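PDB 3JZ3: sensor protein qseC from Escherichia coli, which acts as the sensor histidine kinase of the QseB/QseC two-component system, transferring phosphate from ATP to protein histidine and switching on the flagella regulon. Local coordinates for residues Pro77-Leu82 with Leu102-His107; Pro115-Leu120 with Ala191-Met196; Asn147-Asp152 with Gly207-Val212. All coordinates share one frame; numbering follows the deposited sequence.

Contact 1 (Pro77-Leu82 with Leu102-His107); sequences PLEDLL and LTLNAH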
# COMPACT_ATOMS: atom_id res chain seq x y z
N PRO B 77 17.27 -2.66 8.93
CA PRO B 77 18.16 -1.53 9.22
C PRO B 77 17.34 -0.24 9.32
O PRO B 77 16.73 0.19 8.34
CB PRO B 77 19.10 -1.49 8.00
CG PRO B 77 18.74 -2.68 7.14
CD PRO B 77 17.36 -3.10 7.53
N LEU B 78 17.32 0.34 10.51
CA LEU B 78 16.44 1.48 10.80
C LEU B 78 16.86 2.80 10.16
O LEU B 78 16.01 3.66 9.94
CB LEU B 78 16.22 1.64 12.31
CG LEU B 78 15.49 0.49 13.00
CD1 LEU B 78 15.17 0.87 14.42
CD2 LEU B 78 14.20 0.08 12.27
N GLU B 79 18.15 2.95 9.86
CA GLU B 79 18.64 4.10 9.09
C GLU B 79 17.91 4.21 7.76
O GLU B 79 17.32 5.25 7.45
CB GLU B 79 20.15 4.00 8.83
CG GLU B 79 21.04 4.50 9.95
CD GLU B 79 22.52 4.37 9.63
OE1 GLU B 79 23.06 3.23 9.67
OE2 GLU B 79 23.16 5.40 9.35
N ASP B 80 17.95 3.12 7.00
CA ASP B 80 17.36 3.05 5.66
C ASP B 80 15.85 3.30 5.68
O ASP B 80 15.34 4.04 4.85
CB ASP B 80 17.66 1.68 5.03
CG ASP B 80 19.16 1.36 5.00
OD1 ASP B 80 19.97 2.13 5.58
OD2 ASP B 80 19.52 0.33 4.40
N LEU B 81 15.16 2.68 6.64
CA LEU B 81 13.72 2.85 6.82
C LEU B 81 13.34 4.31 7.08
O LEU B 81 12.38 4.82 6.49
CB LEU B 81 13.25 1.97 7.98
CG LEU B 81 11.76 1.97 8.37
CD1 LEU B 81 10.97 1.11 7.42
CD2 LEU B 81 11.59 1.50 9.80
N LEU B 82 14.07 4.97 7.97
CA LEU B 82 13.78 6.36 8.30
C LEU B 82 14.15 7.29 7.15
O LEU B 82 13.36 8.15 6.77
CB LEU B 82 14.50 6.79 9.59
CG LEU B 82 14.05 6.16 10.91
CD1 LEU B 82 14.74 6.86 12.05
CD2 LEU B 82 12.54 6.22 11.09
N LEU B 102 16.60 15.01 9.20
CA LEU B 102 16.94 13.68 9.69
C LEU B 102 18.30 13.67 10.37
O LEU B 102 19.33 13.94 9.75
CB LEU B 102 16.89 12.65 8.55
CG LEU B 102 17.26 11.21 8.92
CD1 LEU B 102 16.20 10.58 9.82
CD2 LEU B 102 17.48 10.38 7.67
N THR B 103 18.29 13.35 11.66
CA THR B 103 19.51 13.23 12.46
C THR B 103 19.73 11.76 12.80
O THR B 103 18.81 11.08 13.26
CB THR B 103 19.41 14.07 13.76
OG1 THR B 103 19.18 15.45 13.43
CG2 THR B 103 20.68 13.97 14.58
N LEU B 104 20.95 11.28 12.58
CA LEU B 104 21.28 9.90 12.86
C LEU B 104 22.40 9.83 13.90
O LEU B 104 23.58 10.04 13.58
CB LEU B 104 21.68 9.16 11.58
CG LEU B 104 20.69 9.20 10.41
CD1 LEU B 104 21.39 8.86 9.11
CD2 LEU B 104 19.50 8.26 10.65
N ASN B 105 22.01 9.55 15.14
CA ASN B 105 22.96 9.46 16.25
C ASN B 105 23.60 8.08 16.35
O ASN B 105 24.73 7.95 16.81
CB ASN B 105 22.28 9.82 17.57
CG ASN B 105 21.98 11.31 17.68
OD1 ASN B 105 22.77 12.14 17.24
ND2 ASN B 105 20.84 11.65 18.28
N ALA B 106 22.86 7.07 15.94
CA ALA B 106 23.35 5.70 15.94
C ALA B 106 23.30 5.15 14.52
O ALA B 106 22.56 5.65 13.67
CB ALA B 106 22.53 4.84 16.88
N HIS B 107 24.12 4.13 14.27
CA HIS B 107 24.23 3.54 12.96
C HIS B 107 24.30 2.03 13.11
O HIS B 107 24.51 1.53 14.22
CB HIS B 107 25.47 4.08 12.25
CG HIS B 107 25.58 5.58 12.30
ND1 HIS B 107 24.90 6.40 11.42
CD2 HIS B 107 26.25 6.39 13.14
CE1 HIS B 107 25.17 7.66 11.71
NE2 HIS B 107 25.98 7.69 12.75

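Contact 2 (Pro115-Leu120 with Ala191-Met196); sequences PLLLSL and AKLHGM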
# COMPACT_ATOMS: atom_id res chain seq x y z
N PRO B 115 8.82 -5.25 7.31
CA PRO B 115 9.22 -3.99 6.67
C PRO B 115 8.07 -3.05 6.31
O PRO B 115 8.16 -1.85 6.56
CB PRO B 115 9.94 -4.45 5.39
CG PRO B 115 10.35 -5.84 5.65
CD PRO B 115 9.33 -6.42 6.57
N LEU B 116 7.02 -3.59 5.71
CA LEU B 116 5.87 -2.78 5.30
C LEU B 116 5.14 -2.19 6.50
O LEU B 116 4.74 -1.02 6.47
CB LEU B 116 4.91 -3.60 4.45
CG LEU B 116 5.10 -3.59 2.93
CD1 LEU B 116 6.53 -3.90 2.47
CD2 LEU B 116 4.13 -4.57 2.31
N LEU B 117 4.96 -3.00 7.54
CA LEU B 117 4.34 -2.53 8.77
C LEU B 117 5.16 -1.44 9.44
O LEU B 117 4.61 -0.44 9.90
CB LEU B 117 4.07 -3.69 9.73
CG LEU B 117 3.03 -4.74 9.30
CD1 LEU B 117 2.77 -5.72 10.43
CD2 LEU B 117 1.71 -4.11 8.83
N LEU B 118 6.48 -1.61 9.49
CA LEU B 118 7.34 -0.59 10.11
C LEU B 118 7.37 0.69 9.29
O LEU B 118 7.46 1.79 9.84
CB LEU B 118 8.77 -1.11 10.33
CG LEU B 118 8.95 -2.04 11.53
CD1 LEU B 118 10.43 -2.35 11.73
CD2 LEU B 118 8.34 -1.46 12.81
N SER B 119 7.26 0.53 7.98
CA SER B 119 7.18 1.65 7.05
C SER B 119 5.89 2.44 7.29
O SER B 119 5.91 3.67 7.29
CB SER B 119 7.27 1.15 5.61
OG SER B 119 7.08 2.20 4.69
N LEU B 120 4.79 1.72 7.51
CA LEU B 120 3.49 2.33 7.82
C LEU B 120 3.52 3.10 9.13
O LEU B 120 3.04 4.22 9.20
CB LEU B 120 2.39 1.27 7.89
CG LEU B 120 1.74 0.79 6.59
CD1 LEU B 120 0.80 -0.36 6.89
CD2 LEU B 120 1.01 1.93 5.89
N ALA B 191 3.80 -1.13 16.80
CA ALA B 191 4.88 -1.05 17.77
C ALA B 191 4.85 -2.23 18.73
O ALA B 191 5.86 -2.91 18.91
CB ALA B 191 4.80 0.27 18.55
N LYS B 192 3.68 -2.48 19.33
CA LYS B 192 3.49 -3.56 20.30
C LYS B 192 3.80 -4.92 19.70
O LYS B 192 4.40 -5.77 20.36
CB LYS B 192 2.06 -3.55 20.86
N LEU B 193 3.41 -5.11 18.44
CA LEU B 193 3.71 -6.33 17.71
C LEU B 193 5.23 -6.54 17.55
O LEU B 193 5.70 -7.67 17.57
CB LEU B 193 3.02 -6.30 16.34
CG LEU B 193 3.18 -7.46 15.35
CD1 LEU B 193 2.50 -8.73 15.85
CD2 LEU B 193 2.63 -7.06 14.00
N HIS B 194 5.96 -5.44 17.42
CA HIS B 194 7.42 -5.47 17.24
C HIS B 194 8.19 -5.39 18.56
O HIS B 194 9.42 -5.26 18.55
CB HIS B 194 7.86 -4.32 16.33
CG HIS B 194 7.47 -4.51 14.90
ND1 HIS B 194 6.23 -4.18 14.41
CD2 HIS B 194 8.17 -5.00 13.85
CE1 HIS B 194 6.18 -4.46 13.12
NE2 HIS B 194 7.34 -4.96 12.76
N GLY B 195 7.48 -5.47 19.68
CA GLY B 195 8.11 -5.36 21.00
C GLY B 195 8.61 -3.95 21.28
O GLY B 195 9.60 -3.77 21.98
N MSE B 196 7.91 -2.96 20.73
CA MSE B 196 8.29 -1.56 20.87
C MSE B 196 7.24 -0.82 21.67
O MSE B 196 6.08 -1.21 21.70
CB MSE B 196 8.45 -0.90 19.50
CG MSE B 196 9.56 -1.47 18.63
SE MSE B 196 9.57 -0.70 16.82
CE MSE B 196 11.05 -1.72 16.07

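Contact 3 (Asn147-Asp152 with Gly207-Val212); sequences NFIVRD and GFEAKV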
# COMPACT_ATOMS: atom_id res chain seq x y z
N ASN B 147 15.87 4.02 20.38
CA ASN B 147 14.65 4.75 20.07
C ASN B 147 14.81 5.63 18.84
O ASN B 147 15.93 5.99 18.47
CB ASN B 147 14.20 5.60 21.26
CG ASN B 147 15.18 6.72 21.58
OD1 ASN B 147 15.02 7.85 21.12
ND2 ASN B 147 16.21 6.40 22.35
N PHE B 148 13.69 5.96 18.20
CA PHE B 148 13.68 7.10 17.28
C PHE B 148 12.59 8.08 17.68
O PHE B 148 11.62 7.71 18.35
CB PHE B 148 13.62 6.68 15.79
CG PHE B 148 12.33 6.04 15.36
CD1 PHE B 148 11.27 6.82 14.91
CD2 PHE B 148 12.20 4.66 15.36
CE1 PHE B 148 10.08 6.23 14.49
CE2 PHE B 148 11.01 4.05 14.94
CZ PHE B 148 9.95 4.84 14.51
N ILE B 149 12.78 9.34 17.31
CA ILE B 149 11.86 10.41 17.70
C ILE B 149 11.42 11.20 16.48
O ILE B 149 12.24 11.57 15.63
CB ILE B 149 12.51 11.39 18.72
CG1 ILE B 149 12.90 10.66 20.01
CG2 ILE B 149 11.56 12.55 19.04
CD1 ILE B 149 13.95 11.39 20.86
N VAL B 150 10.11 11.44 16.38
CA VAL B 150 9.55 12.36 15.41
C VAL B 150 8.94 13.52 16.20
O VAL B 150 8.15 13.32 17.12
CB VAL B 150 8.49 11.67 14.51
CG1 VAL B 150 8.01 12.62 13.41
CG2 VAL B 150 9.06 10.40 13.89
N ARG B 151 9.34 14.74 15.83
CA ARG B 151 9.04 15.93 16.63
C ARG B 151 8.72 17.13 15.74
O ARG B 151 9.46 17.43 14.81
CB ARG B 151 10.25 16.24 17.52
CG ARG B 151 10.13 17.49 18.37
CD ARG B 151 11.50 18.12 18.57
NE ARG B 151 11.47 19.22 19.54
CZ ARG B 151 11.05 20.45 19.28
NH1 ARG B 151 10.61 20.78 18.07
NH2 ARG B 151 11.07 21.37 20.24
N ASP B 152 7.61 17.80 16.04
CA ASP B 152 7.20 19.00 15.29
C ASP B 152 7.05 20.22 16.21
O ASP B 152 7.21 20.11 17.42
CB ASP B 152 5.91 18.73 14.51
CG ASP B 152 4.73 18.37 15.41
OD1 ASP B 152 4.36 17.18 15.45
OD2 ASP B 152 4.19 19.27 16.08
N GLY B 207 5.94 22.08 21.21
CA GLY B 207 5.54 21.29 20.05
C GLY B 207 5.24 19.84 20.40
O GLY B 207 5.44 19.43 21.55
N PHE B 208 4.78 19.07 19.42
CA PHE B 208 4.43 17.66 19.63
C PHE B 208 5.64 16.74 19.47
O PHE B 208 6.59 17.06 18.74
CB PHE B 208 3.31 17.25 18.68
CG PHE B 208 2.71 15.90 18.99
CD1 PHE B 208 1.88 15.73 20.10
CD2 PHE B 208 2.96 14.81 18.17
CE1 PHE B 208 1.32 14.48 20.39
CE2 PHE B 208 2.40 13.56 18.45
CZ PHE B 208 1.58 13.40 19.57
N GLU B 209 5.60 15.61 20.16
CA GLU B 209 6.69 14.63 20.13
C GLU B 209 6.16 13.20 20.21
O GLU B 209 5.26 12.90 21.00
CB GLU B 209 7.67 14.91 21.27
CG GLU B 209 8.87 13.97 21.32
CD GLU B 209 9.66 14.07 22.62
OE1 GLU B 209 9.93 15.21 23.06
OE2 GLU B 209 10.00 13.01 23.19
N ALA B 210 6.72 12.33 19.38
CA ALA B 210 6.45 10.90 19.44
C ALA B 210 7.78 10.15 19.51
O ALA B 210 8.69 10.43 18.73
CB ALA B 210 5.65 10.46 18.23
N LYS B 211 7.88 9.22 20.45
CA LYS B 211 9.11 8.45 20.64
C LYS B 211 8.83 6.96 20.62
O LYS B 211 8.07 6.44 21.44
CB LYS B 211 9.81 8.84 21.95
CG LYS B 211 11.06 8.02 22.25
CD LYS B 211 11.37 7.98 23.75
CE LYS B 211 12.07 9.25 24.22
NZ LYS B 211 12.18 9.29 25.71
N VAL B 212 9.47 6.26 19.67
CA VAL B 212 9.34 4.82 19.57
C VAL B 212 10.59 4.18 20.16
O VAL B 212 11.69 4.35 19.64
CB VAL B 212 9.12 4.36 18.11
CG1 VAL B 212 8.99 2.85 18.03
CG2 VAL B 212 7.88 5.03 17.53

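Contact 1 (Pro77-Leu82 with Leu102-His107)
Glu79 and His107 form an unusually oriented hydrogen bond. It is almost straight, with His107 ND1 donating its N-H to Glu79 OE2 at 2.9 Å and an angle of 176° at the hydrogen. Seen from the histidine it is regular, because OE2 lies in the plane of the ring. Seen from the glutamate it is not, because ND1 arrives from above the carboxylate plane, 60° out of it. The carboxylate and ring planes are also steeply inclined to each other. The Glu79 side chain reaches this place by running straight out past CG, with chi2 at 180°. Its other oxygen, OE1, sits 3.5 Å from His107 CA and accepts a hydrogen bond from Ser108 N. Each carboxylate oxygen thus has its own donor, and the pair of bonds should fix the rotation of the group. The nearby negative charge would probably favour the doubly protonated, charged form of His107.

Next to this polar pair the packing is mostly apolar. The Leu104 side chain crosses that of Glu79 at a slant. Its CD2 lies 4.1 Å from the Glu79 CG methylene, and its CD1 is 3.9 Å from OE2. One helical turn on, Leu82 CB meets Leu102 CD1 at 4.2 Å. Leu102 and Leu104, two residues apart on the strand, both point toward the helix.

Pro77 is the N-cap of helix 78-95, so the contact joins the start of this helix to the end of strand 99-104 and the loop after it. That strand is outermost in the mixed sheet within this chain. The Thr103 backbone is hydrogen-bonded to that of strand 138-143, whose Leu143 touches Glu79 and Leu82. On the helical side, Val122 of helix 115-131 packs against Leu82.

Contact 2 (Pro115-Leu120 with Ala191-Met196)
The first turns of helix 115-131, carrying Leu117 and Leu118, face the C-terminal end of helix 186-193, with Leu193, and the turn after it, with His194, and the nearest CA atoms, those of Leu118 and Ala191, are 8.1 Å apart. The main side-chain contact is a CH-pi interaction. Leu118 and His194 approach from opposite directions, and Leu118 CD2 sits over the middle of the imidazole face. It is 3.5 Å from the ring centroid and 5° off the ring normal. Leu118 CG also lies over this face, 3.6 Å from His194 NE2. Leu117 meets the edge of the same ring, its CB lying near the ring plane, 4.1 Å from CE1.

The ring is also held by polar bonds. His194 ND1 bonds to Ile190 O, and NE2 bonds to Gln114 N, just before helix 115-131. A carbonyl oxygen at one nitrogen and a backbone N-H at the other are consistent with a neutral ring protonated on ND1. A buried histidine thus links the end of one helix to the start of the other.

Helix 186-193 finishes in a Schellman motif. Met196 N reaches back to Ala191 O at 2.7 Å, and Gly195 N bonds to Lys192 O. Gly195 is the C-prime residue, with a phi of 70°. This turn brings Met196, present as selenomethionine, against Leu118, with CE 4.2 Å from Leu118 CD2. Both helices belong to the ATP-binding domain of the GHKL (Bergerat) fold.

Beyond the ring, Leu117 CD1 touches Leu193 CD2 at 3.8 Å, and the two side chains cross at about a right angle. Leu67 packs on Leu193 and His194. Leu117 meets Val55 of helix 42-61 and also Leu54 of the second subunit.

Contact 3 (Asn147-Asp152 with Gly207-Val212)
Phe148 has its CG between the backbone N and the carbonyl carbon (chi1 68°), which turns a face of its ring to Val212. Asp152 takes the same first rotamer (chi1 61°), bringing its carboxylate to Phe208. The segments are antiparallel neighbours in the mixed sheet of the Bergerat-type ATP-binding domain. Phe148 with Val212 and Val150 with Ala210 are hydrogen-bonded pairs, and Val150 N reaches Ala210 O at 2.9 Å.

Val212 CB stands over the Phe148 ring, 3.9 Å from its centroid and 22° off the normal. It is a CH-pi contact, and Phe148 CZ also meets Val212 CG2 at 3.7 Å. This face, with Val150 and Ala210, is turned to helix 115-131, where Val122 touches Phe148 and Ala129 touches Val150. On the other face Ile149 lies alongside Lys211, with CG1 3.9 Å from Lys211 CG, and Ile149 CG2 meets Glu209 CG.

Asp152 is at the position of the G1-box (DxGxG) aspartate of histidine kinases. In relatives that aspartate binds adenine; Asp152 probably does the same. Here Asp152 OD2 bonds to Gly154 N and takes a weak bond from Phe208 N at 3.4 Å, while OD1 lies 3.4 Å from Phe208 CB.

From the N terminus, contact 1 comes first. It closes a short loop in which helix 78-95 runs out and strand 99-104 returns. Contact 2 opens only after that, at the start of helix 115-131, and it spans 70 residues before it closes at the end of helix 186-193. Contact 3 opens inside this span, at strand 147-151, and closes after it, so contacts 2 and 3 cross. Contact 1 is in series with both. They also touch in space. Leu81 packs on Leu118 and Ser119, Leu82 on Phe148, and Met196 on Val212. Together they tie three helices to the outer strand 99-104 and the inner strands of one sheet.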